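Local coordinates for capsular polysaccharide biosynthesis protein (Burkholderia pseudomallei, PDB 4BQN) that binds coenzyme A and probably acts as an acetyltransferase in the biosynthesis of capsular polysaccharide, at residues Q96-P105 / I156-L164; L142-I153 / Y242-D250. The protein carries 1 engineered substitution. All blocks are in the same frame, centred on the assembly; numbering follows the deposited sequence. Where two conformers were deposited one is given.

Contact 1: Q96-P105 / I156-L164. With COA (coenzyme A), chain C.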
loop_
_atom_site.group_PDB
_atom_site.type_symbol
_atom_site.label_atom_id
_atom_site.label_comp_id
_atom_site.label_asym_id
_atom_site.label_seq_id
_atom_site.Cartn_x
_atom_site.Cartn_y
_atom_site.Cartn_z
ATOM N N GLN A 96 -4.900 -3.387 -9.623
ATOM C CA GLN A 96 -4.023 -2.323 -9.211
ATOM C C GLN A 96 -3.336 -2.627 -7.874
ATOM O O GLN A 96 -3.977 -3.118 -6.935
ATOM C CB GLN A 96 -4.859 -1.054 -9.063
ATOM C CG GLN A 96 -4.109 0.174 -8.572
ATOM C CD GLN A 96 -4.979 1.400 -8.707
ATOM O OE1 GLN A 96 -6.098 1.427 -8.199
ATOM N NE2 GLN A 96 -4.483 2.420 -9.426
ATOM N N TYR A 97 -2.039 -2.317 -7.801
ATOM C CA TYR A 97 -1.311 -2.297 -6.547
ATOM C C TYR A 97 -1.562 -0.919 -5.930
ATOM O O TYR A 97 -1.156 0.120 -6.486
ATOM C CB TYR A 97 0.177 -2.554 -6.758
ATOM C CG TYR A 97 0.952 -2.451 -5.474
ATOM C CD1 TYR A 97 0.745 -3.364 -4.433
ATOM C CD2 TYR A 97 1.866 -1.422 -5.278
ATOM C CE1 TYR A 97 1.450 -3.269 -3.246
ATOM C CE2 TYR A 97 2.580 -1.315 -4.090
ATOM C CZ TYR A 97 2.363 -2.239 -3.078
ATOM O OH TYR A 97 3.059 -2.168 -1.903
ATOM N N MET A 98 -2.268 -0.890 -4.809
ATOM C CA MET A 98 -2.734 0.366 -4.251
ATOM C C MET A 98 -1.668 0.957 -3.322
ATOM O O MET A 98 -1.396 0.419 -2.252
ATOM C CB MET A 98 -4.052 0.137 -3.507
ATOM C CG MET A 98 -5.159 -0.329 -4.421
ATOM S SD MET A 98 -6.616 -0.949 -3.560
ATOM C CE MET A 98 -6.096 -2.636 -3.215
ATOM N N HIS A 99 -1.096 2.085 -3.724
ATOM C CA HIS A 99 -0.058 2.775 -2.972
ATOM C C HIS A 99 -0.391 4.258 -3.059
ATOM O O HIS A 99 -0.698 4.771 -4.144
ATOM C CB HIS A 99 1.312 2.426 -3.554
ATOM C CG HIS A 99 2.467 3.130 -2.919
ATOM N ND1 HIS A 99 3.465 2.461 -2.239
ATOM C CD2 HIS A 99 2.816 4.441 -2.908
ATOM C CE1 HIS A 99 4.375 3.331 -1.839
ATOM N NE2 HIS A 99 4.002 4.540 -2.226
ATOM N N TRP A 100 -0.367 4.936 -1.920
ATOM C CA TRP A 100 -0.789 6.333 -1.862
ATOM C C TRP A 100 -0.134 6.987 -0.665
ATOM O O TRP A 100 -0.429 6.616 0.474
ATOM C CB TRP A 100 -2.312 6.392 -1.719
ATOM C CG TRP A 100 -2.889 7.759 -1.745
ATOM C CD1 TRP A 100 -3.228 8.546 -0.669
ATOM C CD2 TRP A 100 -3.273 8.492 -2.918
ATOM N NE1 TRP A 100 -3.778 9.735 -1.110
ATOM C CE2 TRP A 100 -3.807 9.731 -2.483
ATOM C CE3 TRP A 100 -3.206 8.231 -4.298
ATOM C CZ2 TRP A 100 -4.290 10.689 -3.374
ATOM C CZ3 TRP A 100 -3.688 9.183 -5.185
ATOM C CH2 TRP A 100 -4.208 10.405 -4.719
ATOM N N GLU A 101 0.734 7.966 -0.916
ATOM C CA GLU A 101 1.496 8.651 0.146
ATOM C C GLU A 101 0.806 9.927 0.630
ATOM O O GLU A 101 1.348 10.647 1.453
ATOM C CB GLU A 101 2.930 8.938 -0.327
ATOM C CG GLU A 101 3.682 7.652 -0.594
ATOM C CD GLU A 101 5.020 7.867 -1.243
ATOM O OE1 GLU A 101 5.605 8.954 -1.062
ATOM O OE2 GLU A 101 5.470 6.937 -1.933
ATOM N N GLY A 102 -0.396 10.209 0.127
ATOM C CA GLY A 102 -0.994 11.507 0.378
ATOM C C GLY A 102 -1.358 11.794 1.818
ATOM O O GLY A 102 -1.371 12.948 2.218
ATOM N N TYR A 103 -1.634 10.775 2.627
ATOM C CA TYR A 103 -1.906 11.050 4.043
ATOM C C TYR A 103 -0.638 11.256 4.851
ATOM O O TYR A 103 -0.635 12.017 5.830
ATOM C CB TYR A 103 -2.692 9.919 4.687
ATOM C CG TYR A 103 -4.025 9.686 4.039
ATOM C CD1 TYR A 103 -5.088 10.563 4.247
ATOM C CD2 TYR A 103 -4.243 8.560 3.240
ATOM C CE1 TYR A 103 -6.325 10.346 3.641
ATOM C CE2 TYR A 103 -5.466 8.336 2.634
ATOM C CZ TYR A 103 -6.505 9.214 2.851
ATOM O OH TYR A 103 -7.709 8.957 2.252
ATOM N N HIS A 104 0.421 10.545 4.463
ATOM C CA HIS A 104 1.642 10.461 5.275
ATOM C C HIS A 104 2.833 10.714 4.365
ATOM O O HIS A 104 3.613 9.809 4.064
ATOM C CB HIS A 104 1.761 9.088 5.970
ATOM C CG HIS A 104 0.448 8.479 6.351
ATOM N ND1 HIS A 104 -0.069 7.379 5.698
ATOM C CD2 HIS A 104 -0.457 8.814 7.309
ATOM C CE1 HIS A 104 -1.237 7.066 6.232
ATOM N NE2 HIS A 104 -1.494 7.915 7.219
ATOM N N PRO A 105 2.996 11.968 3.919
ATOM C CA PRO A 105 3.975 12.205 2.866
ATOM C C PRO A 105 5.422 12.057 3.349
ATOM O O PRO A 105 6.336 12.051 2.527
ATOM C CB PRO A 105 3.682 13.656 2.421
ATOM C CG PRO A 105 2.324 13.963 2.936
ATOM C CD PRO A 105 2.175 13.153 4.195
ATOM N N ILE A 156 1.425 17.157 -3.911
ATOM C CA ILE A 156 1.553 15.796 -3.393
ATOM C C ILE A 156 0.523 14.890 -4.049
ATOM O O ILE A 156 0.872 13.828 -4.557
ATOM C CB ILE A 156 1.419 15.774 -1.863
ATOM C CG1 ILE A 156 2.619 16.486 -1.215
ATOM C CG2 ILE A 156 1.318 14.338 -1.358
ATOM C CD1 ILE A 156 2.383 16.907 0.229
ATOM N N GLU A 157 -0.748 15.312 -4.043
ATOM C CA GLU A 157 -1.823 14.486 -4.592
ATOM C C GLU A 157 -1.645 14.250 -6.084
ATOM O O GLU A 157 -1.876 13.135 -6.562
ATOM C CB GLU A 157 -3.183 15.077 -4.317
ATOM C CG GLU A 157 -3.540 14.956 -2.855
ATOM C CD GLU A 157 -4.922 15.453 -2.521
ATOM O OE1 GLU A 157 -5.620 15.966 -3.425
ATOM O OE2 GLU A 157 -5.305 15.345 -1.338
ATOM N N SER A 158 -1.235 15.284 -6.818
ATOM C CA SER A 158 -1.005 15.146 -8.267
ATOM C C SER A 158 0.051 14.075 -8.546
ATOM O O SER A 158 -0.125 13.248 -9.441
ATOM C CB SER A 158 -0.608 16.481 -8.910
ATOM O OG SER A 158 -0.445 16.337 -10.314
ATOM N N TRP A 159 1.130 14.078 -7.765
ATOM C CA TRP A 159 2.184 13.096 -7.926
ATOM C C TRP A 159 1.664 11.698 -7.577
ATOM O O TRP A 159 1.942 10.730 -8.295
ATOM C CB TRP A 159 3.400 13.469 -7.084
ATOM C CG TRP A 159 4.507 12.498 -7.172
ATOM C CD1 TRP A 159 5.503 12.461 -8.113
ATOM C CD2 TRP A 159 4.770 11.419 -6.259
ATOM N NE1 TRP A 159 6.354 11.407 -7.852
ATOM C CE2 TRP A 159 5.932 10.760 -6.716
ATOM C CE3 TRP A 159 4.133 10.953 -5.101
ATOM C CZ2 TRP A 159 6.479 9.646 -6.052
ATOM C CZ3 TRP A 159 4.678 9.845 -4.435
ATOM C CH2 TRP A 159 5.835 9.203 -4.922
ATOM N N CYS A 160 0.918 11.581 -6.474
ATOM C CA CYS A 160 0.359 10.283 -6.097
ATOM C C CYS A 160 -0.535 9.701 -7.192
ATOM O O CYS A 160 -0.466 8.504 -7.484
ATOM C CB CYS A 160 -0.430 10.374 -4.789
ATOM S SG CYS A 160 0.590 10.734 -3.336
ATOM N N VAL A 161 -1.354 10.542 -7.823
ATOM C CA VAL A 161 -2.198 10.085 -8.915
ATOM C C VAL A 161 -1.338 9.674 -10.102
ATOM O O VAL A 161 -1.578 8.611 -10.688
ATOM C CB VAL A 161 -3.184 11.178 -9.358
ATOM C CG1 VAL A 161 -3.832 10.825 -10.703
ATOM C CG2 VAL A 161 -4.227 11.363 -8.277
ATOM N N ASP A 162 -0.342 10.487 -10.456
ATOM C CA ASP A 162 0.523 10.163 -11.600
ATOM C C ASP A 162 1.266 8.839 -11.432
ATOM O O ASP A 162 1.457 8.103 -12.396
ATOM C CB ASP A 162 1.540 11.267 -11.862
ATOM C CG ASP A 162 0.909 12.537 -12.382
ATOM O OD1 ASP A 162 -0.280 12.519 -12.766
ATOM O OD2 ASP A 162 1.617 13.560 -12.400
ATOM N N GLU A 163 1.708 8.541 -10.208
ATOM C CA GLU A 163 2.384 7.261 -9.959
ATOM C C GLU A 163 1.466 6.067 -10.239
ATOM O O GLU A 163 1.916 5.033 -10.749
ATOM C CB GLU A 163 2.887 7.191 -8.521
ATOM C CG GLU A 163 4.070 8.110 -8.254
ATOM C CD GLU A 163 5.300 7.747 -9.074
ATOM O OE1 GLU A 163 5.718 6.570 -9.084
ATOM O OE2 GLU A 163 5.863 8.640 -9.710
ATOM N N LEU A 164 0.194 6.194 -9.869
ATOM C CA LEU A 164 -0.788 5.160 -10.184
ATOM C C LEU A 164 -1.058 5.080 -11.684
ATOM O O LEU A 164 -1.080 3.997 -12.251
ATOM C CB LEU A 164 -2.081 5.391 -9.401
ATOM C CG LEU A 164 -1.993 5.241 -7.873
ATOM C CD1 LEU A 164 -3.316 5.594 -7.225
ATOM C CD2 LEU A 164 -1.591 3.818 -7.495
HETATM N N1A COA C . 4.001 5.408 -5.789
HETATM C C2A COA C . 5.271 5.376 -5.311
HETATM N N3A COA C . 5.938 4.228 -5.107
HETATM C C4A COA C . 5.349 3.051 -5.420
HETATM C C5A COA C . 3.991 3.016 -5.947
HETATM C C6A COA C . 3.317 4.297 -6.126
HETATM N N6A COA C . 2.056 4.334 -6.601
HETATM N N7A COA C . 3.650 1.724 -6.162
HETATM C C8A COA C . 4.728 0.981 -5.807
HETATM N N9A COA C . 5.721 1.774 -5.343
HETATM C C1B COA C . 7.067 1.384 -4.906
HETATM C C2B COA C . 7.165 0.045 -4.197
HETATM O O2B COA C . 6.912 0.200 -2.800
HETATM C C3B COA C . 8.607 -0.315 -4.517
HETATM O O3B COA C . 9.439 0.480 -3.650
HETATM P P3B COA C . 11.012 0.201 -3.470
HETATM O O7A COA C . 11.403 1.141 -2.357
HETATM O O8A COA C . 11.094 -1.250 -3.079
HETATM O O9A COA C . 11.655 0.511 -4.801
HETATM C C4B COA C . 8.781 0.192 -5.948
HETATM O O4B COA C . 7.805 1.221 -6.120
HETATM C C5B COA C . 8.601 -0.882 -7.021
HETATM O O5B COA C . 7.320 -1.467 -6.821
HETATM P P1A COA C . 6.318 -1.738 -8.022
HETATM O O1A COA C . 5.037 -2.205 -7.396
HETATM O O2A COA C . 6.250 -0.555 -8.941
HETATM O O3A COA C . 6.964 -2.914 -8.892
HETATM P P2A COA C . 7.437 -4.427 -8.603
HETATM O O4A COA C . 8.933 -4.469 -8.790
HETATM O O5A COA C . 6.593 -5.285 -9.503
HETATM O O6A COA C . 7.116 -4.733 -7.074
HETATM C CBP COA C . 5.954 -5.188 -5.026
HETATM C CCP COA C . 5.846 -5.170 -6.550
HETATM C CDP COA C . 4.634 -5.637 -4.410
HETATM C CEP COA C . 6.996 -6.225 -4.642
HETATM C CAP COA C . 6.350 -3.762 -4.561
HETATM O OAP COA C . 5.257 -2.865 -4.762
HETATM C C9P COA C . 6.846 -3.593 -3.134
HETATM O O9P COA C . 8.021 -3.801 -2.859
HETATM N N8P COA C . 5.985 -3.154 -2.210
HETATM C C7P COA C . 6.386 -2.899 -0.832
HETATM C C6P COA C . 6.594 -4.139 0.017
HETATM C C5P COA C . 5.289 -4.886 0.088
HETATM O O5P COA C . 5.008 -5.749 -0.729
HETATM N N4P COA C . 4.494 -4.536 1.082
HETATM C C3P COA C . 3.214 -5.155 1.277
HETATM C C2P COA C . 2.133 -4.099 1.268
HETATM S S1P COA C . 0.615 -4.888 0.906
HETATM O O HOH W 1 -1.956 1.765 -10.850
HETATM O O HOH W 2 0.518 6.671 -5.681
HETATM O O HOH W 3 -3.627 14.057 0.333
#
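Trp-100 and Cys-160 bring the two backbones to 5.9 Å between CA atoms, where the irregular chain 96-105 runs along helix 156-164 without a direct hydrogen bond between them. Trp-100 has its CG turned away from the backbone N (chi1 -176°), which carries the indole alongside the helix: CB of Cys-160 sits over its six-membered ring, 3.6 Å from the centroid, a CH-pi contact, with SG above the same ring at longer range. Val-161 CG2 meets CH2 at the edge of the indole, and Leu-164 CD1 comes to CE3, also near the ring plane. The other methyl of Leu-164, CD2, packs 3.6 Å from His-99 O. That carbonyl and Cys-160 O both accept from one water, which in turn takes a hydrogen bond from N6A of the coenzyme, so the adenine amino group is tied to both segments at once. This is the adenine end of the coenzyme A pocket. One face of the His-99 imidazole lies over the adenine, with CG 3.4 Å from C5A, while Glu-163 CB approaches N1A. The rotation of the imidazole is set from its edge: NE2 gives a nearly straight bond (2.8 Å, 173°) to the anti lone pair of Glu-101 OE2, in the ring plane. Glu-101 OE1 is paired with Arg-299 and rests 3.6 Å from Trp-159 CZ3. Farther along the coenzyme, its N8P donates to Tyr-97 OH.

Contact 2: L142-I153 / Y242-D250; sequences LEEIGASLRIDI and YPIYRDCFD
Gly-146 CA and Pro-243 O touch at 3.1 Å, a CA-H...O contact that brings the chain right up against helix 142-151; the absence of a side chain on Gly-146 allows this approach. Around this close approach the neighbouring residues fill in on the helix surface. Pro-243 CG packs on Leu-142 CB, and Ile-244 CD1 reaches Glu-143 O at 3.4 Å, lying also against Glu-143 CB. Ile-145 CG2 meets the CD2-CE2 side of the Tyr-242 ring. Toward the other end of the helix, the Tyr-245 ring lies along the backbone of the last turn, CD1 being 3.5 Å from Leu-149 CB and the Arg-150 amide at the ring edge. With chi1 near -171°, its CG swings away from its own backbone N and the hydroxyl passes Ile-153 CG1. Ile-153 CD1 goes on to Cys-248 CB (3.7 Å).

Arg-150 reaches out in an extended chain beside Cys-248, whose SG lies over one face of the guanidinium, 3.4 Å from NE. Arg-150 NH1 donates a bent bond to Ile-244 O (3.3 Å, 142°), entering from the face of that carbonyl opposite to Asp-247 N; NH2 holds a water that also binds Asp-247 O.

In the next shell, Tyr-242 OH bonds to Asp-122 and Tyr-138, Tyr-245 has its polar partner in Gly-102, and Glu-143 pairs with Arg-256. Away from the coenzyme site, the arrangement is a helix-to-loop packing: a loop running into a 3-10 turn, 245-248, lies against an alpha-helix, the Pro-243 carbonyl meeting Gly-146 and the turn itself meeting the last helical turn and Ile-153.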
loop_
_atom_site.group_PDB
_atom_site.type_symbol
_atom_site.label_atom_id
_atom_site.label_comp_id
_atom_site.label_asym_id
_atom_site.label_seq_id
_atom_site.Cartn_x
_atom_site.Cartn_y
_atom_site.Cartn_z
ATOM N N LEU A 142 7.099 20.187 14.403
ATOM C CA LEU A 142 6.124 19.368 13.668
ATOM C C LEU A 142 5.107 20.220 12.931
ATOM O O LEU A 142 4.694 19.876 11.822
ATOM C CB LEU A 142 5.383 18.395 14.567
ATOM C CG LEU A 142 6.218 17.348 15.295
ATOM C CD1 LEU A 142 5.279 16.463 16.097
ATOM C CD2 LEU A 142 7.042 16.494 14.344
ATOM N N GLU A 143 4.708 21.335 13.538
ATOM C CA GLU A 143 3.726 22.224 12.910
ATOM C C GLU A 143 4.267 22.900 11.664
ATOM O O GLU A 143 3.544 23.048 10.682
ATOM C CB GLU A 143 3.241 23.286 13.897
ATOM C CG GLU A 143 2.256 22.761 14.930
ATOM C CD GLU A 143 2.905 22.064 16.116
ATOM O OE1 GLU A 143 4.154 22.039 16.227
ATOM O OE2 GLU A 143 2.143 21.546 16.956
ATOM N N GLU A 144 5.527 23.338 11.700
ATOM C CA GLU A 144 6.153 23.965 10.531
ATOM C C GLU A 144 6.219 22.966 9.376
ATOM O O GLU A 144 5.948 23.310 8.214
ATOM C CB GLU A 144 7.558 24.484 10.859
ATOM C CG GLU A 144 7.582 25.743 11.716
ATOM C CD GLU A 144 7.566 25.485 13.217
ATOM O OE1 GLU A 144 7.195 24.383 13.676
ATOM O OE2 GLU A 144 7.912 26.428 13.957
ATOM N N ILE A 145 6.591 21.727 9.691
ATOM C CA ILE A 145 6.592 20.658 8.698
ATOM C C ILE A 145 5.188 20.438 8.123
ATOM O O ILE A 145 5.002 20.411 6.900
ATOM C CB ILE A 145 7.103 19.335 9.294
ATOM C CG1 ILE A 145 8.586 19.463 9.660
ATOM C CG2 ILE A 145 6.853 18.178 8.317
ATOM C CD1 ILE A 145 9.088 18.376 10.578
ATOM N N GLY A 146 4.198 20.293 9.005
ATOM C CA GLY A 146 2.812 20.089 8.571
ATOM C C GLY A 146 2.274 21.252 7.743
ATOM O O GLY A 146 1.525 21.045 6.785
ATOM N N ALA A 147 2.665 22.475 8.102
ATOM C CA ALA A 147 2.248 23.666 7.364
ATOM C C ALA A 147 2.824 23.649 5.957
ATOM O O ALA A 147 2.141 24.001 5.001
ATOM C CB ALA A 147 2.666 24.928 8.115
ATOM N N SER A 148 4.072 23.208 5.819
ATOM C CA SER A 148 4.692 23.094 4.499
ATOM C C SER A 148 3.963 22.066 3.637
ATOM O O SER A 148 3.636 22.323 2.480
ATOM C CB SER A 148 6.160 22.696 4.635
ATOM O OG SER A 148 6.780 22.677 3.359
ATOM N N LEU A 149 3.700 20.893 4.210
ATOM C CA LEU A 149 2.965 19.857 3.496
ATOM C C LEU A 149 1.578 20.348 3.091
ATOM O O LEU A 149 1.111 20.046 1.990
ATOM C CB LEU A 149 2.863 18.598 4.355
ATOM C CG LEU A 149 4.191 17.938 4.725
ATOM C CD1 LEU A 149 3.954 16.781 5.695
ATOM C CD2 LEU A 149 4.937 17.463 3.486
ATOM N N ARG A 150 0.926 21.116 3.968
ATOM C CA ARG A 150 -0.407 21.635 3.652
ATOM C C ARG A 150 -0.344 22.574 2.450
ATOM O O ARG A 150 -1.182 22.481 1.538
ATOM C CB ARG A 150 -1.049 22.332 4.854
ATOM C CG ARG A 150 -2.355 23.019 4.498
ATOM C CD ARG A 150 -3.168 23.209 5.756
ATOM N NE ARG A 150 -4.526 23.643 5.459
ATOM C CZ ARG A 150 -5.546 23.547 6.311
ATOM N NH1 ARG A 150 -5.377 23.022 7.518
ATOM N NH2 ARG A 150 -6.746 23.972 5.954
ATOM N N ILE A 151 0.634 23.467 2.431
ATOM C CA ILE A 151 0.825 24.340 1.277
ATOM C C ILE A 151 1.017 23.514 -0.001
ATOM O O ILE A 151 0.533 23.899 -1.080
ATOM C CB ILE A 151 2.006 25.310 1.510
ATOM C CG1 ILE A 151 1.607 26.349 2.573
ATOM C CG2 ILE A 151 2.452 25.991 0.222
ATOM C CD1 ILE A 151 2.768 27.088 3.208
ATOM N N ASP A 152 1.661 22.353 0.135
ATOM C CA ASP A 152 1.986 21.512 -1.014
ATOM C C ASP A 152 0.994 20.381 -1.278
ATOM O O ASP A 152 1.299 19.496 -2.078
ATOM C CB ASP A 152 3.392 20.926 -0.837
ATOM C CG ASP A 152 4.477 21.981 -0.928
ATOM O OD1 ASP A 152 4.200 23.083 -1.464
ATOM O OD2 ASP A 152 5.612 21.717 -0.461
ATOM N N ILE A 153 -0.181 20.389 -0.642
ATOM C CA ILE A 153 -1.072 19.227 -0.729
ATOM C C ILE A 153 -1.483 18.879 -2.163
ATOM O O ILE A 153 -1.518 17.695 -2.523
ATOM C CB ILE A 153 -2.282 19.355 0.219
ATOM C CG1 ILE A 153 -2.986 18.003 0.334
ATOM C CG2 ILE A 153 -3.225 20.480 -0.234
ATOM C CD1 ILE A 153 -4.027 17.946 1.423
ATOM N N TYR A 242 0.504 14.358 10.252
ATOM C CA TYR A 242 1.205 15.436 10.952
ATOM C C TYR A 242 0.248 16.591 11.305
ATOM O O TYR A 242 -0.782 16.784 10.650
ATOM C CB TYR A 242 2.357 15.968 10.092
ATOM C CG TYR A 242 3.686 15.264 10.299
ATOM C CD1 TYR A 242 3.806 13.872 10.216
ATOM C CD2 TYR A 242 4.844 16.013 10.523
ATOM C CE1 TYR A 242 5.043 13.248 10.388
ATOM C CE2 TYR A 242 6.083 15.401 10.694
ATOM C CZ TYR A 242 6.175 14.021 10.629
ATOM O OH TYR A 242 7.402 13.425 10.789
ATOM N N PRO A 243 0.611 17.384 12.329
ATOM C CA PRO A 243 -0.198 18.552 12.672
ATOM C C PRO A 243 -0.364 19.466 11.464
ATOM O O PRO A 243 0.532 19.532 10.606
ATOM C CB PRO A 243 0.645 19.264 13.740
ATOM C CG PRO A 243 1.548 18.222 14.308
ATOM C CD PRO A 243 1.850 17.313 13.141
ATOM N N ILE A 244 -1.483 20.199 11.459
ATOM C CA ILE A 244 -1.837 21.202 10.444
ATOM C C ILE A 244 -2.232 20.524 9.131
ATOM O O ILE A 244 -3.350 20.717 8.643
ATOM C CB ILE A 244 -0.754 22.304 10.259
ATOM C CG1 ILE A 244 -0.548 23.040 11.593
ATOM C CG2 ILE A 244 -1.160 23.276 9.147
ATOM C CD1 ILE A 244 0.467 24.159 11.547
ATOM N N TYR A 245 -1.346 19.682 8.599
ATOM C CA TYR A 245 -1.665 18.884 7.416
ATOM C C TYR A 245 -2.922 18.044 7.668
ATOM O O TYR A 245 -3.808 17.937 6.811
ATOM C CB TYR A 245 -0.478 17.994 7.057
ATOM C CG TYR A 245 -0.631 17.300 5.728
ATOM C CD1 TYR A 245 -0.578 18.035 4.533
ATOM C CD2 TYR A 245 -0.759 15.923 5.633
ATOM C CE1 TYR A 245 -0.686 17.428 3.301
ATOM C CE2 TYR A 245 -0.887 15.300 4.389
ATOM C CZ TYR A 245 -0.841 16.055 3.228
ATOM O OH TYR A 245 -0.948 15.490 1.972
ATOM N N ARG A 246 -3.037 17.489 8.875
ATOM C CA ARG A 246 -4.155 16.613 9.215
ATOM C C ARG A 246 -5.502 17.337 9.090
ATOM O O ARG A 246 -6.539 16.711 8.840
ATOM C CB ARG A 246 -3.975 16.047 10.631
ATOM C CG ARG A 246 -4.055 17.085 11.750
ATOM C CD ARG A 246 -3.665 16.502 13.111
ATOM N NE ARG A 246 -4.544 15.406 13.534
ATOM C CZ ARG A 246 -5.758 15.557 14.058
ATOM N NH1 ARG A 246 -6.275 16.767 14.248
ATOM N NH2 ARG A 246 -6.461 14.481 14.376
ATOM N N ASP A 247 -5.484 18.662 9.245
ATOM C CA ASP A 247 -6.726 19.430 9.231
ATOM C C ASP A 247 -7.270 19.642 7.808
ATOM O O ASP A 247 -8.368 20.176 7.643
ATOM C CB ASP A 247 -6.539 20.747 9.989
ATOM C CG ASP A 247 -6.210 20.521 11.456
ATOM O OD1 ASP A 247 -6.837 19.631 12.077
ATOM O OD2 ASP A 247 -5.305 21.203 11.983
ATOM N N CYS A 248 -6.526 19.183 6.798
ATOM C CA CYS A 248 -7.032 19.141 5.415
ATOM C C CYS A 248 -8.016 17.996 5.188
ATOM O O CYS A 248 -8.614 17.903 4.116
ATOM C CB CYS A 248 -5.875 18.987 4.424
ATOM S SG CYS A 248 -4.706 20.361 4.467
ATOM N N PHE A 249 -8.173 17.120 6.179
ATOM C CA PHE A 249 -8.926 15.870 6.033
ATOM C C PHE A 249 -10.130 15.889 6.939
ATOM O O PHE A 249 -10.013 16.206 8.112
ATOM C CB PHE A 249 -7.993 14.698 6.343
ATOM C CG PHE A 249 -6.844 14.620 5.393
ATOM C CD1 PHE A 249 -5.670 15.335 5.639
ATOM C CD2 PHE A 249 -6.944 13.881 4.212
ATOM C CE1 PHE A 249 -4.621 15.305 4.736
ATOM C CE2 PHE A 249 -5.889 13.849 3.308
ATOM C CZ PHE A 249 -4.722 14.555 3.571
ATOM N N ASP A 250 -11.283 15.523 6.391
ATOM C CA ASP A 250 -12.560 15.652 7.096
ATOM C C ASP A 250 -12.642 14.803 8.355
ATOM O O ASP A 250 -13.358 15.142 9.298
ATOM C CB ASP A 250 -13.733 15.279 6.177
ATOM C CG ASP A 250 -13.960 16.277 5.052
ATOM O OD1 ASP A 250 -13.311 17.345 5.029
ATOM O OD2 ASP A 250 -14.808 15.978 4.178
HETATM O O HOH W 4 -8.839 23.133 7.519
#

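How the contacts relate
From the N terminus, the chain first passes through 96-105, just after strand 91-94 of the parallel sheet, then helix 142-151 and directly on into helix 153-167. Contact 1 closes a loop when 156-164 returns to 96-105, and contact 2 closes a longer one when 242-250 returns to helix 142-151. Their segments alternate along the sequence, so the two loops cross. The centres lie 16 Å apart, yet they touch: Tyr-245 OH is hydrogen-bonded to Gly-102 O at 2.6 Å, and Tyr-103 packs on Phe-249. Together they join the coenzyme A pocket to the peripheral loop between helix 204-217 and strand 260-262.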